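Local coordinates for glycoside hydrolase family protein (Novosphingobium sp. PP1Y, PDB 6Q2F) that acts as an alpha-L-rhamnosidase, probably hydrolysing terminal alpha-L-rhamnose residues from glycosides, at residues E903-V908 / F921-K926; A274-P279 / L309-V314; Y475-I480 / A570-E575. All coordinates share one frame; numbering follows the deposited sequence.

Contact 1: residues E903-V908 / F921-K926; sequences EIYYLV and FRVTGK
Tyr905 and Phe921 form a T-shaped (edge-to-face) aromatic pair inside an antiparallel beta domain, joining strand 902-908 to the end of strand 915-921, two strands that are not hydrogen-bonded neighbours. The evidence is direct: the ring centroids lie 4.7 Å apart, the planes meet at 66°, and Phe921 CD2 sits 3.3 Å above the plane of the Tyr905 ring, over its centre. All six ring carbons of Tyr905 are thus close to this one atom, the nearest being Tyr905 CG at 3.4 Å from Phe921 CD2. With CG anti to the carbonyl carbon (chi1 -53°), the Phe921 ring turns its CD2-CE2 edge to the Tyr905 face. Stacking on His896 and a hydrogen bond between Tyr905 OH and Asp880 OD1 fix the phenol further. A serine in place of Tyr905 would probably leave the CD2-CE2 edge of Phe921 without the face it points into, and Asp880 without its phenol partner. Beyond the pair, Phe921 reaches Leu907 with its far end, Phe921 CZ to Leu907 CD1 at 4.1 Å. Past Phe921 the chain bends in an inverse gamma turn centred on Arg922, closed by a weak bond from Val923 N to Phe921 O. The turn brings Val923 alongside Glu903, whose carboxylate is held by His896 and Arg898, while its aliphatic part does the touching: Glu903 CG lies 3.6 Å from Val923 CG2.

Contact 2: residues A274-P279 / L309-V314; sequences ATVFVP and LELSNV
The Phe277 ring leans obliquely against the backbone of residues 312-314. One ring face carries Pro279 N, 3.8 Å above the plane of the Phe277 ring and offset toward the rim, while Phe277 CE1 comes to 3.3 Å from Asn313 O, and Phe277 CD1 meets the carbonyl carbon of Val314. With CG anti to the backbone N (chi1 -177°), the ring is carried out toward that backbone although the Phe277 CB does not face it. The setting is a two-sheet beta sandwich, consistent with a galactose-binding-like jelly roll: the 309-314 loop leaves strand 303-308 at the margin of a six-stranded sheet and leads to strand 316-325, a neighbour of strand 268-277 in the four-stranded sheet. Aliphatic side chains fill the space between. Val276 divides its methyls, Val276 CG2 lying 3.6 Å from Leu309 CD2 where the two side chains cross at about a right angle, and CG1 turning to Leu311. Leu311 in turn forks, its CD2 lying 4.0 Å from Val276 CG1 and its CD1 3.9 Å from Val278 CG2. The loop also braces itself: Ser312 OG donates to Val314 O at 3.1 Å, with a C=O...O angle of 124° and the hydroxyl tilted 23° from the carbonyl plane.

Contact 3: residues Y475-I480 / A570-E575; sequences YLEHYI and ADVAHE
A water bridges Glu477 and Glu575, donating to Glu477 OE2 at 3.0 Å and to Glu575 OE1 at 2.9 Å. These same two oxygens, Glu477 OE2 and Glu575 OE1, stand 4.2 Å apart, with the carboxylate planes turned 68° to each other, a like-charge approach that Arg473 probably offsets: its NH1 makes salt bridges to both. Beneath this polar rim the packing centres on Val572, which has the most surface buried here. Val572 CG1, anti to the backbone N (chi1 174°), points between the side chains of helix 469-487: Ile480 CD1 lies 3.8 Å from Val572 CG1, Leu476 CD2 3.9 Å and Glu477 CG also 3.9 Å. Leu476 and Ile480 both lie alongside Val572, pointing the contrary way to it, while the Glu477 chain lies roughly perpendicular to it. The short helical segments run at 34° with their axes 10.1 Å apart at closest approach. On the inner side both Leu476 and Ala573 rest on Leu500 of strand 497-502. Since helix 469-487 precedes that strand and helix 543-575 precedes the adjoining parallel strand 579-582, the contact joins outer helices packed round a closed ring of eight parallel strands, the (beta/alpha)8-barrel.

Along the chain the order is contact 2, contact 3, contact 1, each closing before the next opens. None touches another: the centres of contact 1 and contact 2 lie about 55 Å apart, those of contact 1 and contact 3 about 42 Å, and those of contact 2 and contact 3 about 40 Å. Contacts 1 and 2 fall on opposite sides of the chain's centre, each in a separate antiparallel beta region, whereas contact 3 belongs to the barrel. The three therefore report on packing within different modules of one large chain. Contact 3 is tied to the barrel that carries the sodium ion, bound by Asp503, Ser504, Glu583, Glu586 and Glu644, with Asp503 and Glu583 just past strands 497-502 and 579-582.

Contact 1: residues E903-V908 / F921-K926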
ATOM      1  N   GLU A 903     -28.806   7.164  -8.412  1.00 26.20           N
ATOM      2  CA  GLU A 903     -27.375   7.416  -8.492  1.00 23.70           C
ATOM      3  C   GLU A 903     -26.919   8.264  -7.313  1.00 33.16           C
ATOM      4  O   GLU A 903     -27.678   9.075  -6.782  1.00 32.49           O
ATOM      5  CB  GLU A 903     -27.023   8.160  -9.783  1.00 22.95           C
ATOM      6  CG  GLU A 903     -27.829   7.706 -10.962  1.00 27.00           C
ATOM      7  CD  GLU A 903     -27.631   6.239 -11.217  1.00 33.93           C
ATOM      8  OE1 GLU A 903     -26.454   5.817 -11.282  1.00 32.57           O
ATOM      9  OE2 GLU A 903     -28.636   5.514 -11.331  1.00 38.49           O
ATOM     10  N   ILE A 904     -25.663   8.073  -6.923  1.00 28.60           N
ATOM     11  CA  ILE A 904     -24.993   8.935  -5.963  1.00 25.98           C
ATOM     12  C   ILE A 904     -23.650   9.309  -6.564  1.00 24.52           C
ATOM     13  O   ILE A 904     -22.845   8.424  -6.864  1.00 29.49           O
ATOM     14  CB  ILE A 904     -24.791   8.250  -4.609  1.00 32.53           C
ATOM     15  CG1 ILE A 904     -26.130   7.844  -4.003  1.00 29.22           C
ATOM     16  CG2 ILE A 904     -24.011   9.176  -3.674  1.00 29.09           C
ATOM     17  CD1 ILE A 904     -25.940   6.864  -2.861  1.00 30.77           C
ATOM     18  N   TYR A 905     -23.423  10.609  -6.777  1.00 24.90           N
ATOM     19  CA  TYR A 905     -22.114  11.104  -7.178  1.00 23.43           C
ATOM     20  C   TYR A 905     -21.440  11.758  -5.991  1.00 31.89           C
ATOM     21  O   TYR A 905     -22.067  12.514  -5.250  1.00 32.93           O
ATOM     22  CB  TYR A 905     -22.209  12.103  -8.335  1.00 24.65           C
ATOM     23  CG  TYR A 905     -22.560  11.476  -9.652  1.00 31.29           C
ATOM     24  CD1 TYR A 905     -23.888  11.210  -9.969  1.00 33.11           C
ATOM     25  CD2 TYR A 905     -21.583  11.159 -10.586  1.00 25.52           C
ATOM     26  CE1 TYR A 905     -24.244  10.641 -11.178  1.00 32.53           C
ATOM     27  CE2 TYR A 905     -21.936  10.579 -11.810  1.00 28.92           C
ATOM     28  CZ  TYR A 905     -23.272  10.333 -12.094  1.00 28.40           C
ATOM     29  OH  TYR A 905     -23.659   9.774 -13.288  1.00 33.78           O
ATOM     30  N   TYR A 906     -20.171  11.426  -5.796  1.00 29.57           N
ATOM     31  CA  TYR A 906     -19.338  12.039  -4.775  1.00 26.18           C
ATOM     32  C   TYR A 906     -18.323  12.909  -5.483  1.00 27.76           C
ATOM     33  O   TYR A 906     -17.605  12.416  -6.351  1.00 31.56           O
ATOM     34  CB  TYR A 906     -18.631  10.970  -3.939  1.00 25.48           C
ATOM     35  CG  TYR A 906     -17.751  11.499  -2.826  1.00 27.62           C
ATOM     36  CD1 TYR A 906     -18.275  12.270  -1.794  1.00 31.91           C
ATOM     37  CD2 TYR A 906     -16.399  11.213  -2.796  1.00 24.69           C
ATOM     38  CE1 TYR A 906     -17.468  12.736  -0.753  1.00 28.31           C
ATOM     39  CE2 TYR A 906     -15.590  11.674  -1.770  1.00 26.30           C
ATOM     40  CZ  TYR A 906     -16.124  12.417  -0.752  1.00 24.51           C
ATOM     41  OH  TYR A 906     -15.286  12.850   0.267  1.00 26.01           O
ATOM     42  N   LEU A 907     -18.256  14.186  -5.101  1.00 25.64           N
ATOM     43  CA  LEU A 907     -17.363  15.167  -5.708  1.00 29.74           C
ATOM     44  C   LEU A 907     -16.454  15.776  -4.643  1.00 33.82           C
ATOM     45  O   LEU A 907     -16.903  16.077  -3.527  1.00 30.79           O
ATOM     46  CB  LEU A 907     -18.152  16.298  -6.378  1.00 29.91           C
ATOM     47  CG  LEU A 907     -19.302  15.989  -7.345  1.00 31.80           C
ATOM     48  CD1 LEU A 907     -19.784  17.276  -8.023  1.00 32.33           C
ATOM     49  CD2 LEU A 907     -18.857  14.998  -8.393  1.00 28.40           C
ATOM     50  N   VAL A 908     -15.186  16.004  -4.993  1.00 31.73           N
ATOM     51  CA  VAL A 908     -14.256  16.685  -4.094  1.00 29.99           C
ATOM     52  C   VAL A 908     -13.536  17.775  -4.865  1.00 35.35           C
ATOM     53  O   VAL A 908     -12.830  17.483  -5.838  1.00 32.00           O
ATOM     54  CB  VAL A 908     -13.230  15.733  -3.473  1.00 28.61           C
ATOM     55  CG1 VAL A 908     -12.353  16.528  -2.467  1.00 29.23           C
ATOM     56  CG2 VAL A 908     -13.942  14.573  -2.809  1.00 24.35           C
ATOM     57  N   PHE A 921     -23.888  15.414 -15.224  1.00 29.58           N
ATOM     58  CA  PHE A 921     -23.974  14.027 -14.795  1.00 29.85           C
ATOM     59  C   PHE A 921     -24.713  13.233 -15.862  1.00 35.41           C
ATOM     60  O   PHE A 921     -25.723  13.706 -16.413  1.00 33.22           O
ATOM     61  CB  PHE A 921     -24.687  13.898 -13.449  1.00 24.16           C
ATOM     62  CG  PHE A 921     -24.102  14.759 -12.370  1.00 30.67           C
ATOM     63  CD1 PHE A 921     -24.465  16.088 -12.261  1.00 30.94           C
ATOM     64  CD2 PHE A 921     -23.189  14.242 -11.463  1.00 29.82           C
ATOM     65  CE1 PHE A 921     -23.932  16.882 -11.271  1.00 31.82           C
ATOM     66  CE2 PHE A 921     -22.650  15.029 -10.471  1.00 26.75           C
ATOM     67  CZ  PHE A 921     -23.017  16.357 -10.378  1.00 28.61           C
ATOM     68  N   ARG A 922     -24.198  12.038 -16.164  1.00 33.72           N
ATOM     69  CA  ARG A 922     -24.839  11.148 -17.132  1.00 30.93           C
ATOM     70  C   ARG A 922     -25.996  10.429 -16.440  1.00 27.97           C
ATOM     71  O   ARG A 922     -25.946   9.242 -16.115  1.00 28.35           O
ATOM     72  CB  ARG A 922     -23.829  10.165 -17.710  1.00 31.19           C
ATOM     73  CG  ARG A 922     -24.376   9.292 -18.853  1.00 29.08           C
ATOM     74  CD  ARG A 922     -23.313   8.278 -19.305  1.00 31.51           C
ATOM     75  NE  ARG A 922     -22.936   7.362 -18.231  1.00 34.79           N
ATOM     76  CZ  ARG A 922     -21.743   6.781 -18.113  1.00 28.96           C
ATOM     77  NH1 ARG A 922     -20.777   7.043 -18.984  1.00 25.92           N
ATOM     78  NH2 ARG A 922     -21.510   5.950 -17.109  1.00 26.11           N
ATOM     79  N   VAL A 923     -27.057  11.190 -16.177  1.00 27.10           N
ATOM     80  CA  VAL A 923     -28.243  10.648 -15.527  1.00 26.82           C
ATOM     81  C   VAL A 923     -29.418  11.528 -15.912  1.00 36.56           C
ATOM     82  O   VAL A 923     -29.261  12.697 -16.264  1.00 37.34           O
ATOM     83  CB  VAL A 923     -28.107  10.560 -13.986  1.00 30.33           C
ATOM     84  CG1 VAL A 923     -27.899  11.949 -13.395  1.00 33.42           C
ATOM     85  CG2 VAL A 923     -29.339   9.910 -13.342  1.00 27.96           C
ATOM     86  N   THR A 924     -30.607  10.953 -15.801  1.00 30.15           N
ATOM     87  CA  THR A 924     -31.823  11.518 -16.329  1.00 38.57           C
ATOM     88  C   THR A 924     -32.974  11.037 -15.452  1.00 26.62           C
ATOM     89  O   THR A 924     -32.840  10.054 -14.729  1.00 26.61           O
ATOM     90  CB  THR A 924     -31.920  11.070 -17.795  1.00 47.64           C
ATOM     91  OG1 THR A 924     -31.932   9.642 -17.850  1.00 76.86           O
ATOM     92  CG2 THR A 924     -30.846  11.678 -18.636  1.00 54.30           C
ATOM     93  N   GLY A 925     -34.100  11.746 -15.487  1.00 28.95           N
ATOM     94  CA  GLY A 925     -35.268  11.279 -14.754  1.00 28.73           C
ATOM     95  C   GLY A 925     -35.251  11.452 -13.238  1.00 38.80           C
ATOM     96  O   GLY A 925     -36.204  11.026 -12.570  1.00 32.22           O
ATOM     97  N   LYS A 926     -34.216  12.074 -12.668  1.00 33.30           N
ATOM     98  CA  LYS A 926     -34.091  12.202 -11.221  1.00 33.08           C
ATOM     99  C   LYS A 926     -33.881  13.662 -10.838  1.00 38.56           C
ATOM    100  O   LYS A 926     -33.155  14.388 -11.518  1.00 40.55           O
ATOM    101  CB  LYS A 926     -32.927  11.347 -10.695  1.00 29.80           C
ATOM    102  CG  LYS A 926     -33.078   9.832 -10.926  1.00 28.44           C
ATOM    103  CD  LYS A 926     -34.086   9.216  -9.945  1.00 32.53           C
ATOM    104  CE  LYS A 926     -33.983   7.676  -9.935  1.00 36.90           C
ATOM    105  NZ  LYS A 926     -34.953   7.038  -8.992  1.00 31.12           N
TER

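Contact 2: residues A274-P279 / L309-V314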
ATOM      1  N   ALA A 274      30.372 -10.503 -15.592  1.00 51.49           N
ATOM      2  CA  ALA A 274      30.985 -10.174 -14.341  1.00 45.98           C
ATOM      3  C   ALA A 274      30.029 -10.244 -13.172  1.00 41.64           C
ATOM      4  O   ALA A 274      28.902  -9.876 -13.287  1.00 42.91           O
ATOM      5  CB  ALA A 274      31.529  -8.782 -14.430  1.00 52.18           C
ATOM      6  N   THR A 275      30.514 -10.679 -12.029  1.00 47.71           N
ATOM      7  CA  THR A 275      29.718 -10.706 -10.810  1.00 49.32           C
ATOM      8  C   THR A 275      30.402  -9.844  -9.755  1.00 47.82           C
ATOM      9  O   THR A 275      31.618  -9.951  -9.554  1.00 48.35           O
ATOM     10  CB  THR A 275      29.529 -12.140 -10.293  1.00 42.56           C
ATOM     11  OG1 THR A 275      28.925 -12.939 -11.315  1.00 44.30           O
ATOM     12  CG2 THR A 275      28.637 -12.143  -9.067  1.00 39.94           C
ATOM     13  N   VAL A 276      29.625  -8.993  -9.086  1.00 45.38           N
ATOM     14  CA  VAL A 276      30.140  -8.096  -8.060  1.00 45.24           C
ATOM     15  C   VAL A 276      29.279  -8.221  -6.810  1.00 48.17           C
ATOM     16  O   VAL A 276      28.057  -8.367  -6.902  1.00 49.32           O
ATOM     17  CB  VAL A 276      30.167  -6.638  -8.563  1.00 51.23           C
ATOM     18  CG1 VAL A 276      30.544  -5.693  -7.449  1.00 50.34           C
ATOM     19  CG2 VAL A 276      31.146  -6.501  -9.710  1.00 52.66           C
ATOM     20  N   PHE A 277      29.913  -8.171  -5.638  1.00 47.06           N
ATOM     21  CA  PHE A 277      29.172  -7.951  -4.403  1.00 47.22           C
ATOM     22  C   PHE A 277      29.948  -7.023  -3.483  1.00 51.28           C
ATOM     23  O   PHE A 277      31.133  -7.243  -3.209  1.00 51.54           O
ATOM     24  CB  PHE A 277      28.852  -9.255  -3.670  1.00 36.12           C
ATOM     25  CG  PHE A 277      28.032  -9.046  -2.428  1.00 46.12           C
ATOM     26  CD1 PHE A 277      26.752  -8.513  -2.509  1.00 38.81           C
ATOM     27  CD2 PHE A 277      28.540  -9.367  -1.180  1.00 49.06           C
ATOM     28  CE1 PHE A 277      25.991  -8.311  -1.362  1.00 39.74           C
ATOM     29  CE2 PHE A 277      27.791  -9.166  -0.031  1.00 44.67           C
ATOM     30  CZ  PHE A 277      26.513  -8.642  -0.119  1.00 40.94           C
ATOM     31  N   VAL A 278      29.261  -5.986  -3.017  1.00 45.11           N
ATOM     32  CA  VAL A 278      29.742  -5.040  -2.022  1.00 47.88           C
ATOM     33  C   VAL A 278      28.902  -5.246  -0.765  1.00 53.36           C
ATOM     34  O   VAL A 278      27.701  -4.936  -0.772  1.00 57.26           O
ATOM     35  CB  VAL A 278      29.640  -3.596  -2.528  1.00 51.05           C
ATOM     36  CG1 VAL A 278      30.088  -2.609  -1.441  1.00 45.52           C
ATOM     37  CG2 VAL A 278      30.446  -3.427  -3.803  1.00 48.78           C
ATOM     38  N   PRO A 279      29.467  -5.786   0.314  1.00 56.99           N
ATOM     39  CA  PRO A 279      28.679  -5.988   1.536  1.00 53.00           C
ATOM     40  C   PRO A 279      28.085  -4.680   2.029  1.00 57.12           C
ATOM     41  O   PRO A 279      28.596  -3.596   1.741  1.00 60.19           O
ATOM     42  CB  PRO A 279      29.703  -6.546   2.528  1.00 49.89           C
ATOM     43  CG  PRO A 279      30.732  -7.191   1.665  1.00 58.95           C
ATOM     44  CD  PRO A 279      30.817  -6.359   0.417  1.00 56.46           C
ATOM     45  N   LEU A 309      26.225  -1.646 -13.119  1.00 62.28           N
ATOM     46  CA  LEU A 309      25.798  -2.691 -12.194  1.00 62.17           C
ATOM     47  C   LEU A 309      25.036  -2.043 -11.050  1.00 60.16           C
ATOM     48  O   LEU A 309      25.641  -1.360 -10.216  1.00 65.53           O
ATOM     49  CB  LEU A 309      26.991  -3.479 -11.646  1.00 61.36           C
ATOM     50  CG  LEU A 309      27.871  -4.293 -12.596  1.00 59.49           C
ATOM     51  CD1 LEU A 309      28.981  -3.444 -13.188  1.00 63.15           C
ATOM     52  CD2 LEU A 309      28.445  -5.500 -11.879  1.00 63.14           C
ATOM     53  N   GLU A 310      23.720  -2.254 -10.997  1.00 54.69           N
ATOM     54  CA  GLU A 310      22.988  -1.907  -9.786  1.00 59.36           C
ATOM     55  C   GLU A 310      23.392  -2.867  -8.680  1.00 58.93           C
ATOM     56  O   GLU A 310      23.387  -4.088  -8.873  1.00 62.56           O
ATOM     57  CB  GLU A 310      21.479  -1.963 -10.006  1.00 59.23           C
ATOM     58  CG  GLU A 310      20.840  -0.629 -10.370  1.00 69.09           C
ATOM     59  CD  GLU A 310      19.346  -0.604 -10.082  1.00 77.86           C
ATOM     60  OE1 GLU A 310      18.965  -0.567  -8.890  1.00 77.31           O
ATOM     61  OE2 GLU A 310      18.554  -0.633 -11.048  1.00 83.67           O
ATOM     62  N   LEU A 311      23.764  -2.315  -7.529  1.00 50.83           N
ATOM     63  CA  LEU A 311      24.236  -3.103  -6.403  1.00 46.46           C
ATOM     64  C   LEU A 311      23.135  -3.247  -5.365  1.00 44.71           C
ATOM     65  O   LEU A 311      22.208  -2.433  -5.290  1.00 46.48           O
ATOM     66  CB  LEU A 311      25.474  -2.464  -5.778  1.00 48.27           C
ATOM     67  CG  LEU A 311      26.645  -2.374  -6.755  1.00 47.60           C
ATOM     68  CD1 LEU A 311      27.847  -1.695  -6.106  1.00 45.43           C
ATOM     69  CD2 LEU A 311      27.006  -3.765  -7.286  1.00 45.69           C
ATOM     70  N   SER A 312      23.199  -4.298  -4.581  1.00 41.20           N
ATOM     71  CA  SER A 312      22.188  -4.568  -3.604  1.00 37.22           C
ATOM     72  C   SER A 312      22.714  -5.477  -2.553  1.00 35.42           C
ATOM     73  O   SER A 312      23.877  -5.732  -2.492  1.00 38.99           O
ATOM     74  CB  SER A 312      20.995  -5.232  -4.274  1.00 39.54           C
ATOM     75  OG  SER A 312      21.261  -6.564  -4.608  1.00 43.61           O
ATOM     76  N   ASN A 313      21.810  -5.981  -1.741  1.00 37.98           N
ATOM     77  CA  ASN A 313      22.117  -6.903  -0.683  1.00 37.84           C
ATOM     78  C   ASN A 313      22.525  -8.271  -1.177  1.00 42.56           C
ATOM     79  O   ASN A 313      22.920  -9.085  -0.418  1.00 44.01           O
ATOM     80  CB  ASN A 313      21.016  -6.972   0.359  1.00 39.14           C
ATOM     81  CG  ASN A 313      19.799  -7.713  -0.121  1.00 41.24           C
ATOM     82  OD1 ASN A 313      19.336  -7.475  -1.201  1.00 48.36           O
ATOM     83  ND2 ASN A 313      19.295  -8.606   0.681  1.00 31.81           N
ATOM     84  N   VAL A 314      22.397  -8.522  -2.461  1.00 40.64           N
ATOM     85  CA  VAL A 314      22.833  -9.784  -3.029  1.00 39.29           C
ATOM     86  C   VAL A 314      23.727  -9.480  -4.201  1.00 40.07           C
ATOM     87  O   VAL A 314      23.704  -8.395  -4.685  1.00 44.29           O
ATOM     88  CB  VAL A 314      21.693 -10.695  -3.438  1.00 45.03           C
ATOM     89  CG1 VAL A 314      20.910 -11.102  -2.227  1.00 36.59           C
ATOM     90  CG2 VAL A 314      20.847 -10.028  -4.491  1.00 43.15           C
TER

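Contact 3: residues Y475-I480 / A570-E575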
ATOM      1  N   TYR A 475       0.599 -22.567  10.789  1.00 25.79           N
ATOM      2  CA  TYR A 475       0.909 -21.320  11.477  1.00 28.89           C
ATOM      3  C   TYR A 475      -0.361 -20.656  12.008  1.00 30.97           C
ATOM      4  O   TYR A 475      -0.458 -20.335  13.193  1.00 26.03           O
ATOM      5  CB  TYR A 475       1.659 -20.351  10.556  1.00 26.09           C
ATOM      6  CG  TYR A 475       1.645 -18.971  11.159  1.00 29.82           C
ATOM      7  CD1 TYR A 475       2.554 -18.623  12.151  1.00 29.11           C
ATOM      8  CD2 TYR A 475       0.681 -18.035  10.785  1.00 26.36           C
ATOM      9  CE1 TYR A 475       2.523 -17.388  12.731  1.00 29.23           C
ATOM     10  CE2 TYR A 475       0.627 -16.798  11.377  1.00 28.16           C
ATOM     11  CZ  TYR A 475       1.561 -16.467  12.338  1.00 28.78           C
ATOM     12  OH  TYR A 475       1.513 -15.230  12.917  1.00 26.06           O
ATOM     13  N   LEU A 476      -1.360 -20.469  11.141  1.00 30.40           N
ATOM     14  CA  LEU A 476      -2.508 -19.639  11.503  1.00 27.14           C
ATOM     15  C   LEU A 476      -3.482 -20.375  12.415  1.00 29.60           C
ATOM     16  O   LEU A 476      -4.087 -19.759  13.298  1.00 27.00           O
ATOM     17  CB  LEU A 476      -3.219 -19.124  10.231  1.00 21.75           C
ATOM     18  CG  LEU A 476      -4.131 -17.903  10.494  1.00 27.70           C
ATOM     19  CD1 LEU A 476      -3.334 -16.711  11.039  1.00 24.46           C
ATOM     20  CD2 LEU A 476      -4.984 -17.474   9.287  1.00 22.06           C
ATOM     21  N   GLU A 477      -3.660 -21.686  12.224  1.00 24.23           N
ATOM     22  CA  GLU A 477      -4.519 -22.423  13.146  1.00 24.03           C
ATOM     23  C   GLU A 477      -3.957 -22.367  14.557  1.00 25.77           C
ATOM     24  O   GLU A 477      -4.702 -22.165  15.522  1.00 30.74           O
ATOM     25  CB  GLU A 477      -4.705 -23.874  12.687  1.00 24.39           C
ATOM     26  CG  GLU A 477      -5.626 -23.963  11.447  1.00 27.71           C
ATOM     27  CD  GLU A 477      -5.860 -25.383  10.952  1.00 40.82           C
ATOM     28  OE1 GLU A 477      -5.071 -26.289  11.302  1.00 38.50           O
ATOM     29  OE2 GLU A 477      -6.846 -25.575  10.204  1.00 46.67           O
ATOM     30  N   HIS A 478      -2.639 -22.506  14.691  1.00 22.25           N
ATOM     31  CA  HIS A 478      -2.021 -22.390  16.003  1.00 23.84           C
ATOM     32  C   HIS A 478      -2.214 -20.985  16.555  1.00 26.23           C
ATOM     33  O   HIS A 478      -2.569 -20.809  17.725  1.00 28.10           O
ATOM     34  CB  HIS A 478      -0.532 -22.721  15.921  1.00 25.27           C
ATOM     35  CG  HIS A 478       0.141 -22.741  17.255  1.00 34.70           C
ATOM     36  ND1 HIS A 478       0.705 -21.618  17.824  1.00 38.12           N
ATOM     37  CD2 HIS A 478       0.294 -23.738  18.155  1.00 29.77           C
ATOM     38  CE1 HIS A 478       1.194 -21.932  19.011  1.00 34.30           C
ATOM     39  NE2 HIS A 478       0.960 -23.212  19.234  1.00 33.45           N
ATOM     40  N   TYR A 479      -1.999 -19.970  15.713  1.00 23.38           N
ATOM     41  CA  TYR A 479      -2.088 -18.594  16.183  1.00 28.36           C
ATOM     42  C   TYR A 479      -3.493 -18.291  16.675  1.00 35.39           C
ATOM     43  O   TYR A 479      -3.679 -17.720  17.756  1.00 27.87           O
ATOM     44  CB  TYR A 479      -1.704 -17.650  15.054  1.00 21.81           C
ATOM     45  CG  TYR A 479      -1.798 -16.183  15.408  1.00 25.69           C
ATOM     46  CD1 TYR A 479      -0.928 -15.610  16.322  1.00 23.66           C
ATOM     47  CD2 TYR A 479      -2.733 -15.363  14.795  1.00 24.68           C
ATOM     48  CE1 TYR A 479      -0.991 -14.250  16.622  1.00 22.14           C
ATOM     49  CE2 TYR A 479      -2.814 -13.999  15.084  1.00 28.11           C
ATOM     50  CZ  TYR A 479      -1.937 -13.451  16.006  1.00 27.27           C
ATOM     51  OH  TYR A 479      -2.016 -12.112  16.299  1.00 25.80           O
ATOM     52  N   ILE A 480      -4.500 -18.681  15.891  1.00 32.63           N
ATOM     53  CA  ILE A 480      -5.884 -18.474  16.296  1.00 28.36           C
ATOM     54  C   ILE A 480      -6.184 -19.232  17.586  1.00 30.23           C
ATOM     55  O   ILE A 480      -6.882 -18.722  18.473  1.00 35.68           O
ATOM     56  CB  ILE A 480      -6.816 -18.872  15.141  1.00 26.00           C
ATOM     57  CG1 ILE A 480      -6.675 -17.834  14.017  1.00 29.28           C
ATOM     58  CG2 ILE A 480      -8.272 -18.988  15.620  1.00 24.60           C
ATOM     59  CD1 ILE A 480      -7.464 -18.151  12.755  1.00 32.73           C
ATOM     60  N   ALA A 570      -7.483 -16.577   4.377  1.00 17.73           N
ATOM     61  CA  ALA A 570      -8.919 -16.323   4.319  1.00 22.99           C
ATOM     62  C   ALA A 570      -9.703 -17.587   4.626  1.00 23.73           C
ATOM     63  O   ALA A 570     -10.713 -17.543   5.331  1.00 26.47           O
ATOM     64  CB  ALA A 570      -9.316 -15.756   2.945  1.00 22.13           C
ATOM     65  N   ASP A 571      -9.247 -18.732   4.113  1.00 21.23           N
ATOM     66  CA  ASP A 571      -9.929 -19.998   4.392  1.00 18.23           C
ATOM     67  C   ASP A 571      -9.959 -20.289   5.884  1.00 24.71           C
ATOM     68  O   ASP A 571     -11.005 -20.618   6.450  1.00 26.89           O
ATOM     69  CB  ASP A 571      -9.237 -21.146   3.651  1.00 26.35           C
ATOM     70  CG  ASP A 571      -9.443 -21.087   2.158  1.00 33.98           C
ATOM     71  OD1 ASP A 571     -10.239 -20.231   1.717  1.00 31.95           O
ATOM     72  OD2 ASP A 571      -8.807 -21.900   1.442  1.00 32.35           O
ATOM     73  N   VAL A 572      -8.799 -20.188   6.530  1.00 17.42           N
ATOM     74  CA  VAL A 572      -8.709 -20.488   7.958  1.00 20.44           C
ATOM     75  C   VAL A 572      -9.536 -19.498   8.764  1.00 25.09           C
ATOM     76  O   VAL A 572     -10.238 -19.879   9.701  1.00 27.66           O
ATOM     77  CB  VAL A 572      -7.242 -20.494   8.412  1.00 23.13           C
ATOM     78  CG1 VAL A 572      -7.169 -20.660   9.927  1.00 21.10           C
ATOM     79  CG2 VAL A 572      -6.499 -21.618   7.693  1.00 22.50           C
ATOM     80  N   ALA A 573      -9.471 -18.214   8.411  1.00 25.93           N
ATOM     81  CA  ALA A 573     -10.302 -17.226   9.094  1.00 23.79           C
ATOM     82  C   ALA A 573     -11.770 -17.586   8.973  1.00 26.33           C
ATOM     83  O   ALA A 573     -12.508 -17.589   9.965  1.00 24.15           O
ATOM     84  CB  ALA A 573     -10.044 -15.833   8.522  1.00 16.37           C
ATOM     85  N   HIS A 574     -12.197 -17.929   7.759  1.00 20.78           N
ATOM     86  CA  HIS A 574     -13.598 -18.248   7.526  1.00 24.05           C
ATOM     87  C   HIS A 574     -14.021 -19.498   8.270  1.00 28.25           C
ATOM     88  O   HIS A 574     -15.130 -19.552   8.815  1.00 32.71           O
ATOM     89  CB  HIS A 574     -13.844 -18.371   6.024  1.00 21.30           C
ATOM     90  CG  HIS A 574     -13.633 -17.074   5.309  1.00 23.83           C
ATOM     91  ND1 HIS A 574     -13.394 -16.988   3.955  1.00 28.66           N
ATOM     92  CD2 HIS A 574     -13.580 -15.804   5.787  1.00 18.01           C
ATOM     93  CE1 HIS A 574     -13.203 -15.721   3.628  1.00 29.55           C
ATOM     94  NE2 HIS A 574     -13.326 -14.980   4.718  1.00 25.85           N
ATOM     95  N   GLU A 575     -13.151 -20.504   8.315  1.00 23.79           N
ATOM     96  CA  GLU A 575     -13.457 -21.701   9.083  1.00 21.16           C
ATOM     97  C   GLU A 575     -13.670 -21.384  10.552  1.00 26.45           C
ATOM     98  O   GLU A 575     -14.364 -22.135  11.235  1.00 31.15           O
ATOM     99  CB  GLU A 575     -12.338 -22.739   8.910  1.00 27.98           C
ATOM    100  CG  GLU A 575     -12.314 -23.364   7.497  1.00 28.36           C
ATOM    101  CD  GLU A 575     -10.935 -23.875   7.110  1.00 35.73           C
ATOM    102  OE1 GLU A 575     -10.119 -24.133   8.026  1.00 36.55           O
ATOM    103  OE2 GLU A 575     -10.658 -23.975   5.903  1.00 36.91           O
TER
HETATM  104  O   HOH W   1      -9.389 -24.210  10.874  1.00 47.44           O